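Local coordinates for choline binding protein A (PDB 5GT1) that probably acts at the cell surface through choline-binding repeats and carries, in the part described here, a zinc-binding peptidase family M23 domain, at residues W25-P30 and D162-I167; L60-I65 and L136-T141; G78-I83 and N91-R96; Q105-N110 and G129-S134. All coordinates share one frame; numbering follows the deposited sequence.

Interaction 1: residues W25-P30 and D162-I167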
loop_
_atom_site.group_PDB
_atom_site.type_symbol
_atom_site.label_atom_id
_atom_site.label_comp_id
_atom_site.label_asym_id
_atom_site.label_seq_id
_atom_site.Cartn_x
_atom_site.Cartn_y
_atom_site.Cartn_z
ATOM N N TRP A 25 3.119 -13.696 1.940
ATOM C CA TRP A 25 2.948 -12.303 2.282
ATOM C C TRP A 25 4.234 -11.810 2.867
ATOM O O TRP A 25 5.052 -12.614 3.330
ATOM C CB TRP A 25 1.866 -12.188 3.324
ATOM C CG TRP A 25 0.469 -12.402 2.811
ATOM C CD1 TRP A 25 -0.197 -13.615 2.603
ATOM C CD2 TRP A 25 -0.497 -11.362 2.453
ATOM N NE1 TRP A 25 -1.486 -13.396 2.153
ATOM C CE2 TRP A 25 -1.727 -12.061 2.042
ATOM C CE3 TRP A 25 -0.466 -9.962 2.426
ATOM C CZ2 TRP A 25 -2.859 -11.367 1.618
ATOM C CZ3 TRP A 25 -1.610 -9.281 2.012
ATOM C CH2 TRP A 25 -2.781 -9.965 1.625
ATOM N N GLY A 26 4.425 -10.488 2.877
ATOM C CA GLY A 26 5.637 -9.889 3.445
ATOM C C GLY A 26 5.403 -8.409 3.703
ATOM O O GLY A 26 4.455 -7.822 3.180
ATOM N N TRP A 27 6.248 -7.807 4.532
ATOM C CA TRP A 27 6.205 -6.353 4.745
ATOM C C TRP A 27 6.949 -5.621 3.635
ATOM O O TRP A 27 7.839 -6.194 2.991
ATOM C CB TRP A 27 6.806 -6.014 6.109
ATOM C CG TRP A 27 6.004 -6.612 7.222
ATOM C CD1 TRP A 27 6.288 -7.757 7.968
ATOM C CD2 TRP A 27 4.720 -6.136 7.712
ATOM N NE1 TRP A 27 5.291 -7.994 8.895
ATOM C CE2 TRP A 27 4.313 -7.064 8.783
ATOM C CE3 TRP A 27 3.883 -5.068 7.383
ATOM C CZ2 TRP A 27 3.119 -6.905 9.479
ATOM C CZ3 TRP A 27 2.678 -4.924 8.092
ATOM C CH2 TRP A 27 2.314 -5.821 9.118
ATOM N N PRO A 28 6.597 -4.353 3.392
ATOM C CA PRO A 28 7.266 -3.629 2.297
ATOM C C PRO A 28 8.722 -3.237 2.594
ATOM O O PRO A 28 9.499 -3.020 1.661
ATOM C CB PRO A 28 6.385 -2.390 2.094
ATOM C CG PRO A 28 5.697 -2.193 3.391
ATOM C CD PRO A 28 5.503 -3.573 3.988
ATOM N N PHE A 29 9.086 -3.158 3.875
ATOM C CA PHE A 29 10.466 -2.856 4.276
ATOM C C PHE A 29 10.860 -3.956 5.264
ATOM O O PHE A 29 10.667 -3.818 6.462
ATOM C CB PHE A 29 10.576 -1.437 4.866
ATOM C CG PHE A 29 10.051 -0.368 3.941
ATOM C CD1 PHE A 29 10.855 0.147 2.910
ATOM C CD2 PHE A 29 8.739 0.089 4.057
ATOM C CE1 PHE A 29 10.353 1.110 2.036
ATOM C CE2 PHE A 29 8.240 1.051 3.186
ATOM C CZ PHE A 29 9.050 1.555 2.174
ATOM N N PRO A 30 11.360 -5.088 4.736
ATOM C CA PRO A 30 11.396 -6.317 5.545
ATOM C C PRO A 30 12.401 -6.338 6.709
ATOM O O PRO A 30 12.283 -7.192 7.603
ATOM C CB PRO A 30 11.687 -7.407 4.496
ATOM C CG PRO A 30 11.101 -6.841 3.242
ATOM C CD PRO A 30 11.588 -5.405 3.317
ATOM N N ASP A 162 -7.804 -3.311 6.207
ATOM C CA ASP A 162 -6.642 -2.962 7.019
ATOM C C ASP A 162 -5.420 -3.764 6.548
ATOM O O ASP A 162 -5.379 -4.980 6.748
ATOM C CB ASP A 162 -6.932 -3.235 8.502
ATOM C CG ASP A 162 -5.780 -2.826 9.414
ATOM O OD1 ASP A 162 -4.691 -2.438 8.921
ATOM O OD2 ASP A 162 -5.977 -2.891 10.640
ATOM N N PRO A 163 -4.429 -3.091 5.904
ATOM C CA PRO A 163 -3.277 -3.848 5.419
ATOM C C PRO A 163 -2.455 -4.448 6.554
ATOM O O PRO A 163 -1.817 -5.484 6.345
ATOM C CB PRO A 163 -2.442 -2.790 4.662
ATOM C CG PRO A 163 -3.443 -1.734 4.285
ATOM C CD PRO A 163 -4.339 -1.665 5.505
ATOM N N ARG A 164 -2.455 -3.810 7.728
ATOM C CA ARG A 164 -1.663 -4.338 8.850
ATOM C C ARG A 164 -2.169 -5.719 9.262
ATOM O O ARG A 164 -1.387 -6.667 9.362
ATOM C CB ARG A 164 -1.636 -3.399 10.061
ATOM C CG ARG A 164 -0.719 -3.940 11.157
ATOM C CD ARG A 164 -0.405 -2.936 12.241
ATOM N NE ARG A 164 -1.569 -2.691 13.067
ATOM C CZ ARG A 164 -1.529 -2.137 14.281
ATOM N NH1 ARG A 164 -0.370 -1.776 14.844
ATOM N NH2 ARG A 164 -2.660 -1.947 14.942
ATOM N N ALA A 165 -3.477 -5.811 9.489
ATOM C CA ALA A 165 -4.135 -7.060 9.846
ATOM C C ALA A 165 -3.971 -8.106 8.758
ATOM O O ALA A 165 -3.681 -9.260 9.047
ATOM C CB ALA A 165 -5.613 -6.816 10.151
ATOM N N LEU A 166 -4.149 -7.706 7.501
ATOM C CA LEU A 166 -3.999 -8.623 6.374
ATOM C C LEU A 166 -2.597 -9.224 6.217
ATOM O O LEU A 166 -2.459 -10.426 6.026
ATOM C CB LEU A 166 -4.386 -7.938 5.065
ATOM C CG LEU A 166 -5.604 -8.481 4.318
ATOM C CD1 LEU A 166 -6.860 -8.308 5.142
ATOM C CD2 LEU A 166 -5.766 -7.751 2.999
ATOM N N ILE A 167 -1.569 -8.377 6.251
ATOM C CA ILE A 167 -0.190 -8.848 6.074
ATOM C C ILE A 167 0.220 -9.704 7.273
ATOM O O ILE A 167 0.805 -10.779 7.118
ATOM C CB ILE A 167 0.796 -7.666 5.884
ATOM C CG1 ILE A 167 0.535 -6.970 4.537
ATOM C CG2 ILE A 167 2.236 -8.162 5.951
ATOM C CD1 ILE A 167 1.019 -5.531 4.497
#
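Ile167 CG2 sits over the centre of the Trp27 six-membered ring. It lies 3.5 Å from the ring centroid and 7° off the normal, so this CH-pi contact comes almost straight down on the face. The same methyl packs 3.6 Å from Gly26 O. Ile167 CG1 lies beside the backbone N (chi1 -68°), with CG2 on the far side from that N. CG1 meets the second indole, 3.8 Å from Trp25 CE3, while CD1 beyond it returns to the Trp27 ring. Leu166 CD2 adds a contact of 4.0 Å with Trp25 CH2, and Leu166 O stands above one face of that indole, toward its rim. At the far end of Trp27, CH2 lies 3.8 Å from Arg164 O and 4.1 Å from Arg164 CG. With a serine in place of Trp27, the CG2 methyl of Ile167 would probably lose its aromatic partner and a gap would open beside the first turn of the helix.

The second shell sets both sides. Asp162 is the N-cap of helix 163-173, and its OD1 accepts from Arg164 N at 2.9 Å. Trp25 NE1 bonds to Asp23 OD2. Backbone bonds tie Gly26 to Val75 and Pro28 to His73.

The N-terminal loop thus holds one flank of the C-terminal helix. Further along that helix, Ile171 also touches both indoles. The helix in turn lies on the main sheet, with Ile167 on Leu138, Leu166 on Ile140 and Arg164 on Leu60.

Interaction 2: residues L60-I65 and L136-T141. With ZN (zinc ion), chain B.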
loop_
_atom_site.group_PDB
_atom_site.type_symbol
_atom_site.label_atom_id
_atom_site.label_comp_id
_atom_site.label_asym_id
_atom_site.label_seq_id
_atom_site.Cartn_x
_atom_site.Cartn_y
_atom_site.Cartn_z
ATOM N N LEU A 60 -2.403 2.112 4.967
ATOM C CA LEU A 60 -1.410 2.050 6.030
ATOM C C LEU A 60 -0.167 2.800 5.556
ATOM O O LEU A 60 0.356 2.507 4.484
ATOM C CB LEU A 60 -1.066 0.589 6.320
ATOM C CG LEU A 60 -0.072 0.322 7.472
ATOM C CD1 LEU A 60 -0.606 0.861 8.796
ATOM C CD2 LEU A 60 0.235 -1.170 7.571
ATOM N N ASP A 61 0.280 3.767 6.352
ATOM C CA ASP A 61 1.458 4.558 6.004
ATOM C C ASP A 61 2.737 4.005 6.637
ATOM O O ASP A 61 2.788 3.758 7.846
ATOM C CB ASP A 61 1.298 5.990 6.490
ATOM C CG ASP A 61 0.227 6.755 5.735
ATOM O OD1 ASP A 61 -0.242 6.287 4.677
ATOM O OD2 ASP A 61 -0.114 7.856 6.212
ATOM N N PHE A 62 3.776 3.847 5.825
ATOM C CA PHE A 62 5.088 3.418 6.305
ATOM C C PHE A 62 6.022 4.605 6.115
ATOM O O PHE A 62 6.407 4.892 4.984
ATOM C CB PHE A 62 5.580 2.242 5.445
ATOM C CG PHE A 62 4.748 0.981 5.585
ATOM C CD1 PHE A 62 5.205 -0.071 6.380
ATOM C CD2 PHE A 62 3.535 0.833 4.898
ATOM C CE1 PHE A 62 4.455 -1.237 6.517
ATOM C CE2 PHE A 62 2.785 -0.342 5.018
ATOM C CZ PHE A 62 3.255 -1.373 5.831
ATOM N N GLY A 63 6.346 5.313 7.200
ATOM C CA GLY A 63 7.216 6.495 7.112
ATOM C C GLY A 63 8.674 6.134 6.947
ATOM O O GLY A 63 9.108 5.056 7.367
ATOM N N SER A 64 9.447 7.024 6.329
ATOM C CA SER A 64 10.886 6.775 6.178
ATOM C C SER A 64 11.590 6.712 7.541
ATOM O O SER A 64 12.624 6.094 7.669
ATOM C CB SER A 64 11.535 7.839 5.290
ATOM O OG SER A 64 11.372 9.134 5.857
ATOM N N ILE A 65 11.007 7.350 8.556
ATOM C CA ILE A 65 11.572 7.313 9.919
ATOM C C ILE A 65 11.212 6.021 10.657
ATOM O O ILE A 65 12.099 5.310 11.156
ATOM C CB ILE A 65 11.136 8.533 10.757
ATOM C CG1 ILE A 65 11.649 9.827 10.108
ATOM C CG2 ILE A 65 11.697 8.437 12.173
ATOM C CD1 ILE A 65 10.884 11.063 10.536
ATOM N N LEU A 136 5.489 5.670 2.266
ATOM C CA LEU A 136 4.696 4.842 1.393
ATOM C C LEU A 136 3.327 4.729 2.039
ATOM O O LEU A 136 3.228 4.509 3.246
ATOM C CB LEU A 136 5.321 3.442 1.295
ATOM C CG LEU A 136 4.421 2.314 0.755
ATOM C CD1 LEU A 136 4.235 2.459 -0.751
ATOM C CD2 LEU A 136 5.007 0.944 1.092
ATOM N N HIS A 137 2.277 4.883 1.238
ATOM C CA HIS A 137 0.928 4.494 1.639
ATOM C C HIS A 137 0.545 3.250 0.867
ATOM O O HIS A 137 0.590 3.224 -0.382
ATOM C CB HIS A 137 -0.044 5.659 1.388
ATOM C CG HIS A 137 -1.511 5.310 1.529
ATOM N ND1 HIS A 137 -2.304 5.871 2.474
ATOM C CD2 HIS A 137 -2.337 4.470 0.768
ATOM C CE1 HIS A 137 -3.566 5.398 2.337
ATOM N NE2 HIS A 137 -3.590 4.549 1.290
ATOM N N LEU A 138 0.174 2.206 1.606
ATOM C CA LEU A 138 -0.278 0.946 1.021
ATOM C C LEU A 138 -1.782 0.798 1.238
ATOM O O LEU A 138 -2.254 0.939 2.359
ATOM C CB LEU A 138 0.457 -0.238 1.656
ATOM C CG LEU A 138 0.006 -1.645 1.231
ATOM C CD1 LEU A 138 0.282 -1.937 -0.249
ATOM C CD2 LEU A 138 0.687 -2.685 2.119
ATOM N N GLY A 139 -2.518 0.554 0.161
ATOM C CA GLY A 139 -3.961 0.312 0.249
ATOM C C GLY A 139 -4.274 -1.062 -0.306
ATOM O O GLY A 139 -3.651 -1.509 -1.277
ATOM N N ILE A 140 -5.236 -1.739 0.316
ATOM C CA ILE A 140 -5.670 -3.053 -0.142
ATOM C C ILE A 140 -7.198 -3.094 -0.220
ATOM O O ILE A 140 -7.875 -2.685 0.728
ATOM C CB ILE A 140 -5.144 -4.197 0.769
ATOM C CG1 ILE A 140 -3.605 -4.151 0.856
ATOM C CG2 ILE A 140 -5.587 -5.553 0.205
ATOM C CD1 ILE A 140 -3.005 -5.182 1.803
ATOM N N THR A 141 -7.725 -3.600 -1.340
ATOM C CA THR A 141 -9.175 -3.697 -1.542
ATOM C C THR A 141 -9.488 -4.953 -2.324
ATOM O O THR A 141 -8.677 -5.395 -3.145
ATOM C CB THR A 141 -9.748 -2.434 -2.263
ATOM O OG1 THR A 141 -11.171 -2.565 -2.445
ATOM C CG2 THR A 141 -9.102 -2.221 -3.640
HETATM ZN ZN ZN B . -1.957 7.311 3.912
HETATM O O HOH W 1 -1.666 9.597 4.927
HETATM O O HOH W 2 -3.537 8.655 2.949
HETATM O O HOH W 3 -0.750 8.660 2.766
#
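Leu60 and Phe62 pair with Leu138 and Leu136 through four backbone hydrogen bonds. Both are antiparallel hydrogen-bonded pairs. Leu138 N meets Leu60 O at 2.9 Å and nearly straight, 177° at the hydrogen. Phe62 N meets Leu136 O at 2.7 Å. Between them, Asp61 and His137 form the non-hydrogen-bonded pair. There the backbones come close through CA-H...O contacts, with Asp61 CA 3.3 Å from Leu136 O.

Apolar contacts fill the face that carries Leu60, Phe62, Leu136 and Leu138. The Phe62 ring lies alongside both partners. Its CD2 touches Leu136 CD2 at 4.1 Å, and its CE2 borders Leu138 CB. Helix 163-173 covers part of this face.

Metal bonds occupy the other face. Asp61 OD1 and His137 ND1 each bind the zinc ion at 2.1 Å. His137 holds CG opposite its backbone N (chi1 170°), which helps bring ND1 to the metal. The carboxylate and imidazole planes are 58° apart. His57 and three waters complete six ligands. One of these waters donates to Asp61 OD2 at 2.7 Å, so the carboxylate grips the metal with one oxygen and a metal-bound water with the other.

The His-x-x-x-Asp spacing of His57 and Asp61, joined by a histidine far along the chain on the neighbouring strand, is the zinc signature of M23 peptidases. The metal would probably polarise its waters. The protein supplies three ligands and water the other three, as would suit a hydrolytic metal site of this family.

Interaction 3: residues G78-I83 and N91-R96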
loop_
_atom_site.group_PDB
_atom_site.type_symbol
_atom_site.label_atom_id
_atom_site.label_comp_id
_atom_site.label_asym_id
_atom_site.label_seq_id
_atom_site.Cartn_x
_atom_site.Cartn_y
_atom_site.Cartn_z
ATOM N N GLY A 78 1.332 -10.874 -7.652
ATOM C CA GLY A 78 0.249 -10.363 -8.480
ATOM C C GLY A 78 0.782 -9.911 -9.813
ATOM O O GLY A 78 1.942 -10.162 -10.141
ATOM N N VAL A 79 -0.064 -9.231 -10.574
ATOM C CA VAL A 79 0.355 -8.633 -11.834
ATOM C C VAL A 79 0.139 -7.115 -11.769
ATOM O O VAL A 79 -0.894 -6.640 -11.283
ATOM C CB VAL A 79 -0.390 -9.269 -13.040
ATOM C CG1 VAL A 79 -1.887 -9.023 -12.940
ATOM C CG2 VAL A 79 0.144 -8.712 -14.351
ATOM N N VAL A 80 1.113 -6.357 -12.262
ATOM C CA VAL A 80 0.990 -4.910 -12.299
ATOM C C VAL A 80 -0.059 -4.547 -13.365
ATOM O O VAL A 80 0.102 -4.889 -14.541
ATOM C CB VAL A 80 2.347 -4.236 -12.583
ATOM C CG1 VAL A 80 2.207 -2.718 -12.656
ATOM C CG2 VAL A 80 3.385 -4.647 -11.535
ATOM N N THR A 81 -1.128 -3.873 -12.948
ATOM C CA THR A 81 -2.216 -3.528 -13.865
ATOM C C THR A 81 -2.173 -2.072 -14.286
ATOM O O THR A 81 -2.648 -1.709 -15.366
ATOM C CB THR A 81 -3.607 -3.840 -13.264
ATOM O OG1 THR A 81 -3.745 -3.208 -11.990
ATOM C CG2 THR A 81 -3.795 -5.328 -13.091
ATOM N N GLN A 82 -1.601 -1.230 -13.437
ATOM C CA GLN A 82 -1.682 0.197 -13.660
ATOM C C GLN A 82 -0.552 0.936 -12.970
ATOM O O GLN A 82 -0.183 0.625 -11.828
ATOM C CB GLN A 82 -3.042 0.704 -13.165
ATOM C CG GLN A 82 -3.406 2.112 -13.600
ATOM C CD GLN A 82 -4.799 2.500 -13.138
ATOM O OE1 GLN A 82 -5.779 1.805 -13.418
ATOM N NE2 GLN A 82 -4.892 3.604 -12.416
ATOM N N ILE A 83 0.019 1.901 -13.683
ATOM C CA ILE A 83 0.944 2.857 -13.096
ATOM C C ILE A 83 0.420 4.211 -13.542
ATOM O O ILE A 83 0.278 4.453 -14.758
ATOM C CB ILE A 83 2.400 2.631 -13.585
ATOM C CG1 ILE A 83 2.889 1.214 -13.196
ATOM C CG2 ILE A 83 3.329 3.715 -13.056
ATOM C CD1 ILE A 83 4.250 0.843 -13.751
ATOM N N ASN A 91 2.448 9.535 -7.621
ATOM C CA ASN A 91 2.711 8.390 -8.503
ATOM C C ASN A 91 2.374 7.074 -7.781
ATOM O O ASN A 91 2.838 6.845 -6.651
ATOM C CB ASN A 91 4.170 8.389 -8.981
ATOM C CG ASN A 91 4.525 9.647 -9.756
ATOM O OD1 ASN A 91 4.092 9.822 -10.886
ATOM N ND2 ASN A 91 5.288 10.538 -9.134
ATOM N N TYR A 92 1.564 6.230 -8.416
ATOM C CA TYR A 92 1.142 4.981 -7.770
ATOM C C TYR A 92 1.264 3.757 -8.674
ATOM O O TYR A 92 1.232 3.868 -9.900
ATOM C CB TYR A 92 -0.281 5.111 -7.216
ATOM C CG TYR A 92 -1.311 5.315 -8.305
ATOM C CD1 TYR A 92 -1.972 4.223 -8.874
ATOM C CD2 TYR A 92 -1.603 6.586 -8.778
ATOM C CE1 TYR A 92 -2.906 4.392 -9.886
ATOM C CE2 TYR A 92 -2.545 6.775 -9.790
ATOM C CZ TYR A 92 -3.185 5.674 -10.345
ATOM O OH TYR A 92 -4.111 5.837 -11.350
ATOM N N VAL A 93 1.380 2.585 -8.055
ATOM C CA VAL A 93 1.419 1.317 -8.766
ATOM C C VAL A 93 0.296 0.454 -8.224
ATOM O O VAL A 93 0.125 0.364 -7.006
ATOM C CB VAL A 93 2.749 0.589 -8.508
ATOM C CG1 VAL A 93 2.809 -0.729 -9.269
ATOM C CG2 VAL A 93 3.910 1.488 -8.878
ATOM N N VAL A 94 -0.472 -0.155 -9.130
ATOM C CA VAL A 94 -1.549 -1.078 -8.773
ATOM C C VAL A 94 -1.151 -2.504 -9.184
ATOM O O VAL A 94 -0.755 -2.755 -10.335
ATOM C CB VAL A 94 -2.892 -0.674 -9.440
ATOM C CG1 VAL A 94 -4.034 -1.596 -8.994
ATOM C CG2 VAL A 94 -3.210 0.789 -9.122
ATOM N N VAL A 95 -1.218 -3.419 -8.222
ATOM C CA VAL A 95 -0.940 -4.834 -8.439
ATOM C C VAL A 95 -2.205 -5.619 -8.084
ATOM O O VAL A 95 -2.803 -5.395 -7.030
ATOM C CB VAL A 95 0.240 -5.326 -7.560
ATOM C CG1 VAL A 95 0.456 -6.825 -7.735
ATOM C CG2 VAL A 95 1.524 -4.571 -7.892
ATOM N N ARG A 96 -2.615 -6.530 -8.971
ATOM C CA ARG A 96 -3.826 -7.329 -8.755
ATOM C C ARG A 96 -3.457 -8.788 -8.620
ATOM O O ARG A 96 -2.755 -9.317 -9.470
ATOM C CB ARG A 96 -4.817 -7.149 -9.915
ATOM C CG ARG A 96 -6.048 -8.056 -9.840
ATOM C CD ARG A 96 -7.092 -7.560 -8.848
ATOM N NE ARG A 96 -8.050 -8.618 -8.499
ATOM C CZ ARG A 96 -8.986 -8.527 -7.552
ATOM N NH1 ARG A 96 -9.118 -7.421 -6.820
ATOM N NH2 ARG A 96 -9.800 -9.562 -7.331
#
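Val80 and Val95 meet on the buried face of this hairpin, CG2 to CG2 at 4.1 Å. Val80 CG1 also reaches Val93 CG1 at 4.0 Å. Packing is tight where Gly78 faces Val95. Gly78 CA comes within 3.6 Å of Val95 CG1, and a CB there would clash. Arg96 N bonds to Val79 O at 2.9 Å.

The face of Val79, Gln82, Val94 and Arg96 is packed around Val94. There Gln82 CB lies 4.0 Å from Val94 CB, and Val146 of helix 146-151 lies against both side chains. The face opens at Thr81, which is exposed, with CG2 against Arg96 CB at 3.8 Å. Thr81 OG1 makes a weak bond to Val94 O. Arg96 NH1 bonds to Thr101 OG1 and Arg142 O. Gln82 holds CG far from its backbone N (chi1 -167°) and stays extended beyond it, which carries NE2 to Tyr92 OH in the plane of the ring. This 2.6 Å bond is weak, with 123° at the hydrogen. The amide and ring planes are 64° apart. A phenylalanine in place of Tyr92 would probably leave the Gln82 amide without this partner and freer to turn.

Thr81 and Gln82 both stand opposite Val94, a classic beta bulge. It shifts the register by one residue within the antiparallel hairpin of strands 78-86 and 92-96, part of the M23 domain's sheet.

Interaction 4: residues Q105-N110 and G129-S134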
loop_
_atom_site.group_PDB
_atom_site.type_symbol
_atom_site.label_atom_id
_atom_site.label_comp_id
_atom_site.label_asym_id
_atom_site.label_seq_id
_atom_site.Cartn_x
_atom_site.Cartn_y
_atom_site.Cartn_z
ATOM N N GLN A 105 1.364 3.817 -3.137
ATOM C CA GLN A 105 1.271 5.217 -3.551
ATOM C C GLN A 105 2.133 6.113 -2.658
ATOM O O GLN A 105 2.625 5.668 -1.608
ATOM C CB GLN A 105 -0.195 5.668 -3.519
ATOM C CG GLN A 105 -0.748 5.791 -2.104
ATOM C CD GLN A 105 -2.233 6.060 -2.069
ATOM O OE1 GLN A 105 -3.018 5.309 -2.646
ATOM N NE2 GLN A 105 -2.632 7.132 -1.366
ATOM N N GLU A 106 2.317 7.361 -3.105
ATOM C CA GLU A 106 3.006 8.432 -2.372
ATOM C C GLU A 106 4.503 8.270 -2.092
ATOM O O GLU A 106 5.176 9.236 -1.706
ATOM C CB GLU A 106 2.231 8.793 -1.108
ATOM C CG GLU A 106 0.847 9.344 -1.444
ATOM C CD GLU A 106 0.059 9.621 -0.204
ATOM O OE1 GLU A 106 0.341 10.662 0.456
ATOM O OE2 GLU A 106 -0.820 8.796 0.121
ATOM N N ALA A 107 5.029 7.071 -2.315
ATOM C CA ALA A 107 6.440 6.779 -2.044
ATOM C C ALA A 107 7.391 7.325 -3.113
ATOM O O ALA A 107 8.589 7.437 -2.873
ATOM C CB ALA A 107 6.644 5.272 -1.933
ATOM N N PHE A 108 6.861 7.606 -4.300
ATOM C CA PHE A 108 7.703 7.826 -5.480
ATOM C C PHE A 108 7.525 9.263 -6.003
ATOM O O PHE A 108 6.447 9.627 -6.483
ATOM C CB PHE A 108 7.370 6.784 -6.557
ATOM C CG PHE A 108 7.107 5.396 -6.004
ATOM C CD1 PHE A 108 8.147 4.632 -5.474
ATOM C CD2 PHE A 108 5.812 4.858 -5.995
ATOM C CE1 PHE A 108 7.906 3.365 -4.948
ATOM C CE2 PHE A 108 5.568 3.579 -5.485
ATOM C CZ PHE A 108 6.616 2.837 -4.959
ATOM N N SER A 109 8.576 10.083 -5.864
ATOM C CA SER A 109 8.492 11.504 -6.245
ATOM C C SER A 109 8.349 11.670 -7.761
ATOM O O SER A 109 7.906 12.705 -8.226
ATOM C CB SER A 109 9.693 12.302 -5.729
ATOM O OG SER A 109 10.874 11.955 -6.443
ATOM N N ASN A 110 8.719 10.639 -8.514
ATOM C CA ASN A 110 8.510 10.602 -9.955
ATOM C C ASN A 110 8.474 9.173 -10.453
ATOM O O ASN A 110 8.956 8.261 -9.763
ATOM C CB ASN A 110 9.592 11.389 -10.689
ATOM C CG ASN A 110 10.926 10.718 -10.619
ATOM O OD1 ASN A 110 11.360 10.098 -11.589
ATOM N ND2 ASN A 110 11.583 10.809 -9.458
ATOM N N GLY A 129 9.620 -0.311 -6.425
ATOM C CA GLY A 129 10.333 0.908 -6.735
ATOM C C GLY A 129 11.041 1.385 -5.496
ATOM O O GLY A 129 11.140 0.634 -4.507
ATOM N N TYR A 130 11.518 2.633 -5.537
ATOM C CA TYR A 130 12.349 3.195 -4.465
ATOM C C TYR A 130 11.658 4.401 -3.847
ATOM O O TYR A 130 11.292 5.335 -4.548
ATOM C CB TYR A 130 13.753 3.547 -5.007
ATOM C CG TYR A 130 14.473 2.289 -5.401
ATOM C CD1 TYR A 130 15.305 1.649 -4.498
ATOM C CD2 TYR A 130 14.232 1.678 -6.651
ATOM C CE1 TYR A 130 15.931 0.450 -4.822
ATOM C CE2 TYR A 130 14.856 0.476 -6.983
ATOM C CZ TYR A 130 15.700 -0.120 -6.065
ATOM O OH TYR A 130 16.317 -1.301 -6.380
ATOM N N ARG A 131 11.462 4.359 -2.535
ATOM C CA ARG A 131 10.808 5.459 -1.830
ATOM C C ARG A 131 11.810 6.597 -1.659
ATOM O O ARG A 131 12.877 6.414 -1.078
ATOM C CB ARG A 131 10.288 5.016 -0.449
ATOM C CG ARG A 131 9.619 6.128 0.353
ATOM C CD ARG A 131 9.264 5.672 1.775
ATOM N NE ARG A 131 10.415 5.098 2.490
ATOM C CZ ARG A 131 10.346 4.407 3.630
ATOM N NH1 ARG A 131 9.182 4.194 4.244
ATOM N NH2 ARG A 131 11.459 3.924 4.170
ATOM N N ASP A 132 11.451 7.771 -2.138
ATOM C CA ASP A 132 12.294 8.936 -1.899
ATOM C C ASP A 132 11.491 10.076 -1.281
ATOM O O ASP A 132 11.953 11.213 -1.247
ATOM C CB ASP A 132 12.983 9.383 -3.194
ATOM C CG ASP A 132 11.999 9.802 -4.266
ATOM O OD1 ASP A 132 12.444 10.473 -5.228
ATOM O OD2 ASP A 132 10.792 9.470 -4.167
ATOM N N THR A 133 10.289 9.766 -0.801
ATOM C CA THR A 133 9.461 10.737 -0.109
ATOM C C THR A 133 9.402 10.332 1.363
ATOM O O THR A 133 10.027 9.353 1.765
ATOM C CB THR A 133 8.025 10.776 -0.668
ATOM O OG1 THR A 133 7.368 9.541 -0.366
ATOM C CG2 THR A 133 8.001 11.029 -2.189
ATOM N N SER A 134 8.616 11.055 2.155
ATOM C CA SER A 134 8.541 10.754 3.577
ATOM C C SER A 134 7.794 9.455 3.903
ATOM O O SER A 134 7.909 8.961 5.020
ATOM C CB SER A 134 7.893 11.915 4.326
ATOM O OG SER A 134 6.549 12.046 3.909
#
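Asp132 and Thr133, in the loop between strand 127-130 and the zinc-binding strand 135-141, hold the corner of the chain at Glu106-Ser109. Thr133 OG1 donates to Glu106 O at 2.6 Å. Asp132 N meets Ala107 O at 3.0 Å, almost in line with the carbonyl.

The Asp132 carboxylate then takes Ser109 with both oxygens. OD2 uses its syn lone pair for Ser109 N at 2.9 Å. OD1 accepts from Ser109 OG in a very short bond whose exact length is doubtful. The Asp132 CG lies between its backbone N and carbonyl carbon (chi1 62°), which turns the carboxylate toward this serine.

Apolar contacts back the polar ones. Ala107 CB packs against Arg131 CG at 3.8 Å, and it also lies over the centre of the Phe108 ring. Tyr130 O meets the edge of that ring, 3.4 Å from Phe108 CD1. The Arg131 guanidinium leads away to His67 O and Gly69 O.

Glu106 lies about 4 Å from the zinc ion, between side chain and metal. Gln105 NE2 grips its OE2. The bonds to Glu106 O and Ser109 thus fix the backbone of a corner at the rim of the metal site.

Interaction 2 is the buried centre and lies in the sheet that binds zinc. Interaction 1 lies on its apolar side, where Pro28 and Phe29 touch Phe62; it is made by aromatic and aliphatic packing. Interaction 4 adjoins interaction 2 through backbone bonds from Ser64 N to Ser134 O and from Gln105 N to His137 O, and it relies on polar side chains at a partly exposed corner. Interaction 3 is the more distant hairpin of the same sheet, partly buried with an exposed rim, a strand pairing like interaction 2 but with a bulge and no metal. Asn91 ND2 links it to Phe108 O of interaction 4. Phe29 and Arg131 join interactions 1 and 4.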